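Local coordinates for IroE protein (Escherichia coli, PDB 2GZS) that hydrolyses the trilactone of enterobactin and its glucosylated forms, preferring the iron-free siderophores and usually cutting once to leave linear trimers, at residues 9-14 against 65-70; 60-65 against 258-263; 199-204 against 221-226; 228-231 against 236-239. All blocks are in the same frame, centred on the assembly; numbering follows the deposited sequence.

Interaction 1: 9-14 against 65-70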
loop_
_atom_site.group_PDB
_atom_site.type_symbol
_atom_site.label_atom_id
_atom_site.label_comp_id
_atom_site.label_asym_id
_atom_site.label_seq_id
_atom_site.Cartn_x
_atom_site.Cartn_y
_atom_site.Cartn_z
ATOM N N VAL A 9 21.636 7.173 8.310
ATOM C CA VAL A 9 21.685 8.326 9.193
ATOM C C VAL A 9 20.345 8.996 9.291
ATOM O O VAL A 9 20.057 9.802 10.168
ATOM C CB VAL A 9 22.746 9.332 8.688
ATOM C CG1 VAL A 9 24.131 8.846 8.961
ATOM C CG2 VAL A 9 22.571 9.565 7.174
ATOM N N PHE A 10 19.381 8.748 8.359
ATOM C CA PHE A 10 18.140 9.462 8.342
ATOM C C PHE A 10 16.991 8.785 9.135
ATOM O O PHE A 10 16.056 9.438 9.510
ATOM C CB PHE A 10 17.710 9.579 6.847
ATOM C CG PHE A 10 18.602 10.580 6.067
ATOM C CD1 PHE A 10 18.483 11.919 6.312
ATOM C CD2 PHE A 10 19.506 10.047 5.157
ATOM C CE1 PHE A 10 19.302 12.798 5.582
ATOM C CE2 PHE A 10 20.335 10.902 4.436
ATOM C CZ PHE A 10 20.223 12.243 4.712
ATOM N N TYR A 11 17.143 7.482 9.328
ATOM C CA TYR A 11 16.059 6.626 9.836
ATOM C C TYR A 11 16.653 5.461 10.621
ATOM O O TYR A 11 17.757 5.019 10.375
ATOM C CB TYR A 11 15.286 5.978 8.665
ATOM C CG TYR A 11 14.117 6.673 8.076
ATOM C CD1 TYR A 11 14.258 7.784 7.238
ATOM C CD2 TYR A 11 12.800 6.264 8.347
ATOM C CE1 TYR A 11 13.222 8.498 6.658
ATOM C CE2 TYR A 11 11.751 6.971 7.766
ATOM C CZ TYR A 11 11.926 8.062 6.924
ATOM O OH TYR A 11 10.879 8.753 6.362
ATOM N N HIS A 12 15.914 4.936 11.595
ATOM C CA HIS A 12 16.308 3.726 12.307
ATOM C C HIS A 12 15.232 2.652 12.090
ATOM O O HIS A 12 14.085 2.963 11.902
ATOM C CB HIS A 12 16.465 3.929 13.815
ATOM C CG HIS A 12 15.414 4.582 14.625
ATOM N ND1 HIS A 12 15.135 5.916 14.589
ATOM C CD2 HIS A 12 14.538 4.067 15.540
ATOM C CE1 HIS A 12 14.161 6.261 15.421
ATOM N NE2 HIS A 12 13.802 5.124 15.986
ATOM N N PHE A 13 15.665 1.429 12.170
ATOM C CA PHE A 13 14.778 0.337 11.738
ATOM C C PHE A 13 14.641 -0.725 12.800
ATOM O O PHE A 13 15.560 -1.006 13.544
ATOM C CB PHE A 13 15.445 -0.346 10.548
ATOM C CG PHE A 13 15.636 0.551 9.363
ATOM C CD1 PHE A 13 14.705 0.557 8.355
ATOM C CD2 PHE A 13 16.771 1.384 9.316
ATOM C CE1 PHE A 13 14.909 1.396 7.274
ATOM C CE2 PHE A 13 16.947 2.211 8.221
ATOM C CZ PHE A 13 16.015 2.228 7.214
ATOM N N SER A 14 13.465 -1.366 12.803
ATOM C CA SER A 14 13.357 -2.594 13.580
ATOM C C SER A 14 12.558 -3.604 12.775
ATOM O O SER A 14 11.921 -3.198 11.776
ATOM C CB SER A 14 12.779 -2.277 14.963
ATOM O OG SER A 14 11.562 -1.613 14.829
ATOM N N GLN A 65 15.454 12.770 0.821
ATOM C CA GLN A 65 14.431 13.647 0.275
ATOM C C GLN A 65 13.150 13.716 1.120
ATOM O O GLN A 65 12.468 14.669 1.323
ATOM C CB GLN A 65 14.104 13.203 -1.179
ATOM C CG GLN A 65 13.144 14.137 -1.900
ATOM C CD GLN A 65 13.766 15.540 -2.135
ATOM O OE1 GLN A 65 14.956 15.565 -2.470
ATOM N NE2 GLN A 65 12.981 16.574 -1.948
ATOM N N LEU A 66 12.758 12.507 1.649
ATOM C CA LEU A 66 11.648 12.500 2.594
ATOM C C LEU A 66 11.836 13.399 3.799
ATOM O O LEU A 66 10.919 14.015 4.310
ATOM C CB LEU A 66 11.403 11.055 3.105
ATOM C CG LEU A 66 10.956 10.052 2.022
ATOM C CD1 LEU A 66 10.814 8.676 2.684
ATOM C CD2 LEU A 66 9.662 10.402 1.336
ATOM N N SER A 67 13.136 13.405 4.177
ATOM C CA SER A 67 13.446 14.209 5.374
ATOM C C SER A 67 13.468 15.696 5.059
ATOM O O SER A 67 13.626 16.547 5.942
ATOM C CB SER A 67 14.807 13.710 5.872
ATOM O OG SER A 67 14.811 12.360 6.248
ATOM N N GLU A 68 13.314 16.120 3.798
ATOM C CA GLU A 68 13.248 17.553 3.482
ATOM C C GLU A 68 11.909 18.125 3.860
ATOM O O GLU A 68 11.706 19.321 4.045
ATOM C CB GLU A 68 13.462 17.825 1.971
ATOM C CG GLU A 68 14.862 17.537 1.425
ATOM C CD GLU A 68 15.981 18.414 1.957
ATOM O OE1 GLU A 68 15.774 19.645 2.039
ATOM O OE2 GLU A 68 17.063 17.902 2.293
ATOM N N LYS A 69 10.880 17.282 3.922
ATOM C CA LYS A 69 9.530 17.675 4.245
ATOM C C LYS A 69 9.165 17.021 5.560
ATOM O O LYS A 69 9.943 17.210 6.517
ATOM C CB LYS A 69 8.581 17.332 3.072
ATOM C CG LYS A 69 8.860 18.353 1.953
ATOM C CD LYS A 69 8.789 17.765 0.557
ATOM C CE LYS A 69 8.666 18.816 -0.535
ATOM N NZ LYS A 69 9.774 18.919 -1.525
ATOM N N THR A 70 8.092 16.295 5.686
ATOM C CA THR A 70 7.718 15.596 6.908
ATOM C C THR A 70 7.954 14.092 6.754
ATOM O O THR A 70 7.040 13.419 6.276
ATOM C CB THR A 70 6.236 15.865 7.206
ATOM O OG1 THR A 70 6.067 17.300 7.311
ATOM C CG2 THR A 70 5.808 15.317 8.557
HETATM O O HOH W 1 14.738 11.831 8.881
#
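Ser67 sits opposite the aromatic pair Phe10 and Tyr11, and its hydroxyl lies obliquely to both rings. Ser67 OG is 3.7 Å from Phe10 CD1 and 4.2 Å from Tyr11 CE1. A water links the two segments beside this hydroxyl-to-ring contact: it donates to Phe10 O at 2.8 Å and to Ser67 OG at 2.7 Å, so the junction is bridged by solvent as well as packed. Ser67 OG lies beside its own backbone N (chi1 -62°), turned back along the helix, where it also bonds to Leu63 O. Leu66 meets the far end of the tyrosine, its CD1 lying 3.7 Å from Tyr11 OH, with the two side chains crossing at about a right angle. The phenol itself is held by a hydrogen bond to Pro72 O, which ties the end of the ring to the chain that follows 65-70. Leu66 to Lys69 form a type I beta turn. Further out, Phe10 and Tyr11 both rest on Leu63, while Tyr11 also touches Ala32 and Pro34 of the adjoining strand. The last part of helix 60-66 and the residue after Leu66 thus pack on the first residue of edge strand 11-19 and on Phe10 just before it, at the margin of the alpha/beta-hydrolase sheet.

Interaction 2: 60-65 against 258-263; sequences DELLKQ and ALLDIS
Helices 60-65 and 258-262 run nearly parallel, with a crossing angle of -17° and axes 10.6 Å apart at closest approach; Gln65 and Leu260 have the nearest CA atoms. Leu62 reaches across this gap with both branches. Its CG is anti to the backbone N (chi1 178°), which extends the side chain toward the second helix and splits its methyls between two leucines. CD2 of Leu62 meets CD1 of Leu259 at 3.9 Å, the side chains crossing at about a right angle, whereas CD1 of Leu62 lies 4.1 Å from the branch carbon CG of Leu260. Leu260 also meets Gln65, whose aliphatic CG comes within 3.6 Å of Leu260 CD2; the bend at chi2, about the CB-CG bond, sets the direction of the amide beyond it. Leu66 adds to the leucine cluster from the next position of its helix, and Leu259 continues inward onto Leu46 and Met48 of the sheet. A polar link lies beside the leucines: a water donates to Gln65 O at 2.7 Å and to Ser263 OG at 2.8 Å. Ser263 OG in turn donates to Leu260 O at 2.7 Å, tilted 27° from the carbonyl plane. Direct contact between the helices is therefore wholly between carbon atoms and depends on shape, while a water joins the polar groups of Gln65 O and Ser263 OG beside them.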
loop_
_atom_site.group_PDB
_atom_site.type_symbol
_atom_site.label_atom_id
_atom_site.label_comp_id
_atom_site.label_asym_id
_atom_site.label_seq_id
_atom_site.Cartn_x
_atom_site.Cartn_y
_atom_site.Cartn_z
ATOM N N ASP A 60 19.330 5.656 0.655
ATOM C CA ASP A 60 19.514 6.890 1.414
ATOM C C ASP A 60 19.042 8.109 0.619
ATOM O O ASP A 60 18.620 9.060 1.295
ATOM C CB ASP A 60 20.986 7.050 1.844
ATOM C CG ASP A 60 21.368 6.469 3.188
ATOM O OD1 ASP A 60 20.499 6.134 4.024
ATOM O OD2 ASP A 60 22.598 6.323 3.445
ATOM N N GLU A 61 19.145 8.139 -0.722
ATOM C CA GLU A 61 18.699 9.340 -1.440
ATOM C C GLU A 61 17.199 9.552 -1.211
ATOM O O GLU A 61 16.780 10.665 -1.015
ATOM C CB GLU A 61 18.870 9.377 -2.973
ATOM C CG GLU A 61 18.269 10.581 -3.664
ATOM C CD GLU A 61 17.072 10.616 -4.585
ATOM O OE1 GLU A 61 16.169 9.715 -4.595
ATOM O OE2 GLU A 61 16.975 11.638 -5.380
ATOM N N LEU A 62 16.351 8.510 -1.234
ATOM C CA LEU A 62 14.952 8.704 -0.939
ATOM C C LEU A 62 14.737 9.153 0.508
ATOM O O LEU A 62 13.987 10.078 0.707
ATOM C CB LEU A 62 14.171 7.382 -1.218
ATOM C CG LEU A 62 12.662 7.482 -0.890
ATOM C CD1 LEU A 62 11.840 8.402 -1.725
ATOM C CD2 LEU A 62 12.094 6.064 -1.008
ATOM N N LEU A 63 15.443 8.499 1.436
ATOM C CA LEU A 63 15.260 8.923 2.840
ATOM C C LEU A 63 15.658 10.388 3.092
ATOM O O LEU A 63 14.922 10.999 3.838
ATOM C CB LEU A 63 16.034 7.944 3.721
ATOM C CG LEU A 63 15.631 6.441 3.601
ATOM C CD1 LEU A 63 16.425 5.601 4.619
ATOM C CD2 LEU A 63 14.133 6.247 3.793
ATOM N N LYS A 64 16.730 10.794 2.412
ATOM C CA LYS A 64 17.146 12.204 2.491
ATOM C C LYS A 64 16.054 13.111 1.994
ATOM O O LYS A 64 15.656 14.081 2.607
ATOM C CB LYS A 64 18.448 12.331 1.707
ATOM C CG LYS A 64 18.901 13.789 1.541
ATOM C CD LYS A 64 20.226 13.742 0.769
ATOM C CE LYS A 64 20.732 15.112 0.365
ATOM N NZ LYS A 64 20.286 15.539 -0.995
ATOM N N GLN A 65 15.454 12.770 0.821
ATOM C CA GLN A 65 14.431 13.647 0.275
ATOM C C GLN A 65 13.150 13.716 1.120
ATOM O O GLN A 65 12.468 14.669 1.323
ATOM C CB GLN A 65 14.104 13.203 -1.179
ATOM C CG GLN A 65 13.144 14.137 -1.900
ATOM C CD GLN A 65 13.766 15.540 -2.135
ATOM O OE1 GLN A 65 14.956 15.565 -2.470
ATOM N NE2 GLN A 65 12.981 16.574 -1.948
ATOM N N ALA A 258 4.538 7.589 -3.648
ATOM C CA ALA A 258 3.606 7.559 -2.508
ATOM C C ALA A 258 4.292 8.048 -1.219
ATOM O O ALA A 258 3.657 8.817 -0.517
ATOM C CB ALA A 258 3.054 6.132 -2.373
ATOM N N LEU A 259 5.496 7.552 -1.018
ATOM C CA LEU A 259 6.184 8.094 0.197
ATOM C C LEU A 259 6.357 9.601 0.104
ATOM O O LEU A 259 6.165 10.357 1.047
ATOM C CB LEU A 259 7.510 7.362 0.328
ATOM C CG LEU A 259 7.446 5.947 0.855
ATOM C CD1 LEU A 259 8.727 5.152 0.627
ATOM C CD2 LEU A 259 7.126 5.983 2.384
ATOM N N LEU A 260 6.788 10.068 -1.064
ATOM C CA LEU A 260 7.025 11.525 -1.200
ATOM C C LEU A 260 5.755 12.310 -0.993
ATOM O O LEU A 260 5.690 13.387 -0.365
ATOM C CB LEU A 260 7.655 11.808 -2.570
ATOM C CG LEU A 260 9.096 11.333 -2.702
ATOM C CD1 LEU A 260 9.480 11.226 -4.172
ATOM C CD2 LEU A 260 10.086 12.279 -2.011
ATOM N N ASP A 261 4.631 11.783 -1.542
ATOM C CA ASP A 261 3.362 12.463 -1.370
ATOM C C ASP A 261 2.941 12.530 0.107
ATOM O O ASP A 261 2.507 13.600 0.555
ATOM C CB ASP A 261 2.324 11.733 -2.258
ATOM C CG ASP A 261 1.010 12.476 -2.344
ATOM O OD1 ASP A 261 0.876 13.663 -2.731
ATOM O OD2 ASP A 261 -0.021 11.915 -1.957
ATOM N N ILE A 262 3.064 11.382 0.822
ATOM C CA ILE A 262 2.576 11.410 2.216
ATOM C C ILE A 262 3.551 12.259 3.083
ATOM O O ILE A 262 3.052 12.727 4.119
ATOM C CB ILE A 262 2.354 9.982 2.743
ATOM C CG1 ILE A 262 1.218 9.954 3.796
ATOM C CG2 ILE A 262 3.635 9.334 3.245
ATOM C CD1 ILE A 262 1.003 8.518 4.245
ATOM N N SER A 263 4.769 12.427 2.642
ATOM C CA SER A 263 5.703 13.326 3.388
ATOM C C SER A 263 5.319 14.771 3.165
ATOM O O SER A 263 5.944 15.637 3.829
ATOM C CB SER A 263 7.119 13.071 2.904
ATOM O OG SER A 263 7.397 13.783 1.692
HETATM O O HOH W 2 9.827 14.765 0.661
#

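Interaction 3: 199-204 against 221-226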
loop_
_atom_site.group_PDB
_atom_site.type_symbol
_atom_site.label_atom_id
_atom_site.label_comp_id
_atom_site.label_asym_id
_atom_site.label_seq_id
_atom_site.Cartn_x
_atom_site.Cartn_y
_atom_site.Cartn_z
ATOM N N LEU A 199 -8.156 8.565 -2.389
ATOM C CA LEU A 199 -7.783 7.408 -3.223
ATOM C C LEU A 199 -6.861 7.914 -4.316
ATOM O O LEU A 199 -7.217 8.858 -5.029
ATOM C CB LEU A 199 -9.050 6.811 -3.849
ATOM C CG LEU A 199 -8.755 5.666 -4.821
ATOM C CD1 LEU A 199 -8.060 4.506 -4.131
ATOM C CD2 LEU A 199 -10.111 5.291 -5.470
ATOM N N ALA A 200 -5.708 7.332 -4.464
ATOM C CA ALA A 200 -4.731 7.706 -5.481
ATOM C C ALA A 200 -4.524 6.479 -6.369
ATOM O O ALA A 200 -3.916 5.498 -5.926
ATOM C CB ALA A 200 -3.405 8.137 -4.871
ATOM N N ILE A 201 -5.017 6.547 -7.616
ATOM C CA ILE A 201 -4.763 5.459 -8.556
ATOM C C ILE A 201 -3.519 5.779 -9.375
ATOM O O ILE A 201 -3.384 6.936 -9.815
ATOM C CB ILE A 201 -5.975 5.253 -9.495
ATOM C CG1 ILE A 201 -7.234 4.931 -8.669
ATOM C CG2 ILE A 201 -5.688 4.186 -10.524
ATOM C CD1 ILE A 201 -8.488 4.817 -9.533
HETATM N N MSE A 202 -2.615 4.828 -9.491
HETATM C CA MSE A 202 -1.312 5.054 -10.050
HETATM C C MSE A 202 -1.144 4.049 -11.177
HETATM O O MSE A 202 -1.262 2.848 -10.935
HETATM C CB MSE A 202 -0.211 4.871 -9.005
HETATM C CG MSE A 202 -0.515 5.615 -7.656
HETATM SE SE MSE A 202 0.827 5.417 -6.317
HETATM C CE MSE A 202 1.790 7.016 -6.719
ATOM N N GLU A 203 -0.876 4.530 -12.395
ATOM C CA GLU A 203 -0.728 3.570 -13.480
ATOM C C GLU A 203 0.452 3.996 -14.354
ATOM O O GLU A 203 0.806 5.166 -14.343
ATOM C CB GLU A 203 -1.996 3.506 -14.379
ATOM C CG GLU A 203 -3.183 2.850 -13.671
ATOM C CD GLU A 203 -3.137 1.344 -13.675
ATOM O OE1 GLU A 203 -2.270 0.705 -14.348
ATOM O OE2 GLU A 203 -4.004 0.688 -13.024
ATOM N N GLY A 204 1.072 3.072 -15.053
ATOM C CA GLY A 204 2.236 3.451 -15.870
ATOM C C GLY A 204 1.965 2.585 -17.103
ATOM O O GLY A 204 1.083 3.084 -17.763
ATOM N N SER A 221 -9.510 5.785 -19.917
ATOM C CA SER A 221 -10.916 6.082 -19.991
ATOM C C SER A 221 -11.637 5.671 -18.713
ATOM O O SER A 221 -12.368 6.477 -18.141
ATOM C CB SER A 221 -11.507 5.335 -21.198
ATOM O OG SER A 221 -12.887 5.588 -21.274
ATOM N N LYS A 222 -11.384 4.462 -18.272
ATOM C CA LYS A 222 -11.958 3.924 -17.054
ATOM C C LYS A 222 -11.597 4.788 -15.860
ATOM O O LYS A 222 -12.455 5.058 -14.995
ATOM C CB LYS A 222 -11.452 2.474 -16.850
ATOM C CG LYS A 222 -12.285 1.518 -17.694
ATOM C CD LYS A 222 -11.856 0.096 -17.360
ATOM C CE LYS A 222 -12.010 -0.835 -18.548
ATOM N NZ LYS A 222 -11.085 -2.001 -18.366
ATOM N N ILE A 223 -10.322 5.213 -15.835
ATOM C CA ILE A 223 -9.929 6.009 -14.673
ATOM C C ILE A 223 -10.558 7.363 -14.717
ATOM O O ILE A 223 -11.012 7.895 -13.683
ATOM C CB ILE A 223 -8.392 6.156 -14.665
ATOM C CG1 ILE A 223 -7.682 4.822 -14.437
ATOM C CG2 ILE A 223 -7.985 7.194 -13.628
ATOM C CD1 ILE A 223 -6.186 4.929 -14.665
ATOM N N HIS A 224 -10.676 7.995 -15.896
ATOM C CA HIS A 224 -11.285 9.318 -15.853
ATOM C C HIS A 224 -12.742 9.221 -15.436
ATOM O O HIS A 224 -13.194 10.088 -14.669
ATOM C CB HIS A 224 -11.119 10.071 -17.189
ATOM C CG HIS A 224 -9.648 10.422 -17.310
ATOM N ND1 HIS A 224 -8.972 11.088 -16.310
ATOM C CD2 HIS A 224 -8.721 10.179 -18.255
ATOM C CE1 HIS A 224 -7.705 11.259 -16.631
ATOM N NE2 HIS A 224 -7.536 10.723 -17.820
ATOM N N THR A 225 -13.460 8.191 -15.908
ATOM C CA THR A 225 -14.841 8.128 -15.431
ATOM C C THR A 225 -14.864 7.890 -13.918
ATOM O O THR A 225 -15.699 8.470 -13.204
ATOM C CB THR A 225 -15.562 6.949 -16.097
ATOM O OG1 THR A 225 -15.671 7.281 -17.497
ATOM C CG2 THR A 225 -16.955 6.693 -15.540
ATOM N N THR A 226 -13.947 7.022 -13.480
ATOM C CA THR A 226 -13.888 6.674 -12.062
ATOM C C THR A 226 -13.696 7.943 -11.237
ATOM O O THR A 226 -14.443 8.177 -10.288
ATOM C CB THR A 226 -12.772 5.676 -11.765
ATOM O OG1 THR A 226 -13.128 4.403 -12.320
ATOM C CG2 THR A 226 -12.635 5.439 -10.253
#
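With chi1 at -66°, Ile223 sets CG1 beside its backbone N, and a nearly extended chi2 carries CD1 out to the strand. Glu203 has CG beside its own N and then folds at chi2 (-81°), which presents its methylene carbon to the helix while the carboxylate turns off the line of approach. Ile223 CD1 consequently meets Glu203 CG at 3.8 Å, the side chains crossing obliquely, and the same methyl lies 4.2 Å from Ile201 CG2. The other branch of Ile201 points to the next helical turn, where its CD1 is 4.3 Å from Thr226 CG2. Strand 199-203 and helix 221-226 run almost antiparallel (169°), as expected where an alpha/beta-hydrolase chain leaves a sheet strand and returns along one face of the sheet through a helix. While the Thr226 methyl faces Ile201, its hydroxyl bonds back to its own helix: OG1 donates to Lys222 O at 2.8 Å from above the carbonyl plane, and Thr226 N reaches the same oxygen from the opposite face. Glu203 OE1 bonds to Ser174 OG, giving this buried carboxylate a polar partner. The Glu203 side chain lies about 9 Å from those of both Ser149 and His247, the active-site residues.

Interaction 4: 228-231 against 236-239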
loop_
_atom_site.group_PDB
_atom_site.type_symbol
_atom_site.label_atom_id
_atom_site.label_comp_id
_atom_site.label_asym_id
_atom_site.label_seq_id
_atom_site.Cartn_x
_atom_site.Cartn_y
_atom_site.Cartn_z
ATOM N N THR A 228 -14.411 11.011 -12.067
ATOM C CA THR A 228 -15.580 11.842 -12.231
ATOM C C THR A 228 -16.690 11.402 -11.286
ATOM O O THR A 228 -17.250 12.258 -10.567
ATOM C CB THR A 228 -16.099 11.739 -13.678
ATOM O OG1 THR A 228 -15.100 12.226 -14.572
ATOM C CG2 THR A 228 -17.346 12.609 -13.877
ATOM N N ILE A 229 -17.015 10.107 -11.292
ATOM C CA ILE A 229 -18.051 9.613 -10.390
ATOM C C ILE A 229 -17.634 9.802 -8.930
ATOM O O ILE A 229 -18.465 10.238 -8.112
ATOM C CB ILE A 229 -18.424 8.152 -10.703
ATOM C CG1 ILE A 229 -19.027 8.080 -12.119
ATOM C CG2 ILE A 229 -19.425 7.565 -9.736
ATOM C CD1 ILE A 229 -19.389 6.634 -12.514
ATOM N N LEU A 230 -16.383 9.474 -8.595
ATOM C CA LEU A 230 -16.014 9.586 -7.166
ATOM C C LEU A 230 -16.073 11.020 -6.714
ATOM O O LEU A 230 -16.557 11.334 -5.602
ATOM C CB LEU A 230 -14.629 8.999 -6.958
ATOM C CG LEU A 230 -14.565 7.456 -7.072
ATOM C CD1 LEU A 230 -13.160 6.960 -6.820
ATOM C CD2 LEU A 230 -15.571 6.825 -6.097
ATOM N N LYS A 231 -15.644 11.959 -7.532
ATOM C CA LYS A 231 -15.754 13.375 -7.155
ATOM C C LYS A 231 -17.179 13.785 -6.897
ATOM O O LYS A 231 -17.458 14.492 -5.922
ATOM C CB LYS A 231 -15.225 14.190 -8.356
ATOM C CG LYS A 231 -13.773 14.584 -8.150
ATOM C CD LYS A 231 -12.788 13.435 -8.237
ATOM C CE LYS A 231 -12.074 13.522 -9.578
ATOM N NZ LYS A 231 -10.705 14.085 -9.484
ATOM N N ASN A 236 -12.070 12.536 -2.519
ATOM C CA ASN A 236 -10.822 13.089 -3.046
ATOM C C ASN A 236 -10.112 11.946 -3.774
ATOM O O ASN A 236 -9.480 11.140 -3.077
ATOM C CB ASN A 236 -9.977 13.588 -1.872
ATOM C CG ASN A 236 -8.657 14.253 -2.226
ATOM O OD1 ASN A 236 -8.220 14.232 -3.365
ATOM N ND2 ASN A 236 -8.033 14.859 -1.217
ATOM N N ALA A 237 -10.248 11.901 -5.084
ATOM C CA ALA A 237 -9.601 10.807 -5.853
ATOM C C ALA A 237 -8.707 11.431 -6.919
ATOM O O ALA A 237 -9.149 12.411 -7.547
ATOM C CB ALA A 237 -10.608 9.941 -6.542
ATOM N N VAL A 238 -7.533 10.916 -7.143
ATOM C CA VAL A 238 -6.585 11.480 -8.063
ATOM C C VAL A 238 -5.931 10.362 -8.845
ATOM O O VAL A 238 -5.947 9.197 -8.428
ATOM C CB VAL A 238 -5.491 12.303 -7.354
ATOM C CG1 VAL A 238 -6.114 13.419 -6.495
ATOM C CG2 VAL A 238 -4.624 11.468 -6.443
ATOM N N PHE A 239 -5.329 10.750 -9.968
ATOM C CA PHE A 239 -4.604 9.816 -10.804
ATOM C C PHE A 239 -3.128 10.209 -10.934
ATOM O O PHE A 239 -2.838 11.381 -11.230
ATOM C CB PHE A 239 -5.281 9.803 -12.187
ATOM C CG PHE A 239 -4.591 8.995 -13.248
ATOM C CD1 PHE A 239 -4.212 7.697 -12.914
ATOM C CD2 PHE A 239 -4.341 9.524 -14.519
ATOM C CE1 PHE A 239 -3.592 6.885 -13.838
ATOM C CE2 PHE A 239 -3.732 8.674 -15.425
ATOM C CZ PHE A 239 -3.373 7.388 -15.107
#
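Lys231 folds over Ala237, its side chain bending at chi2, chi3 and chi4 to bring the amine onto the strand backbone. CB and CG make no close approach to 236-239. At CD it begins to pass over the alanine: CD lies 4.5 Å from Ala237 CB and 3.8 Å from Ala237 O. CE follows at 3.7 Å from that same oxygen. At the tip, NZ donates a hydrogen bond of 3.0 Å to Ala237 O, with a C=O...donor angle of 162°, so the amine approaches almost head-on to the carbonyl. The three bends let a long side chain serve a backbone acceptor close to its own helix, and its CD and CE pass close to Ala237, the residue whose carbonyl NZ reaches.

Leu230 makes the apolar half of the contact. Its CG is beside the backbone N (chi1 -71°), and CD1 descends onto Ala237 CB at 3.9 Å, with Leu230 CB also 4.2 Å from that methyl. The small alanine is therefore met by leucine carbons as well as by the lysine chain. Around this pair, Leu227 also touches Ala237, while Leu230 extends to Leu199 on the neighbouring strand and to Val186 of helix 179-187. Backbone bonds from Val238 to Leu199 and Ile201 place 236-239 in the sheet. The contact packs the end of helix 219-232 on the start of edge strand 237-241, on either side of their short connection, and so closes the right-handed beta-alpha-beta crossover from strand 198-203 in the alpha/beta-hydrolase fold.

Overall arrangement
The four contacts form two pairs toward opposite ends of the eight-stranded sheet. Interactions 1 and 2 have centres 8 Å apart and share Gln65 and helix 60-66; a probable backbone bond from Thr70 to Ser263 joins them. Interactions 3 and 4, also 8 Å apart, share helix 219-232 and use the adjacent strands 198-203 and 237-241. Between the pairs the centres are 23 to 31 Å apart, although Met202 of interaction 3 touches Ala258 of interaction 2. Along the chain, interactions 1 and 2 interlace, and interactions 3 and 4 follow in series inside the long loop that interaction 2 closes. Helix 247-262, which begins with the active-site His247, packs with its later turns on helix 60-66 and so ties the late part of the chain to the early part.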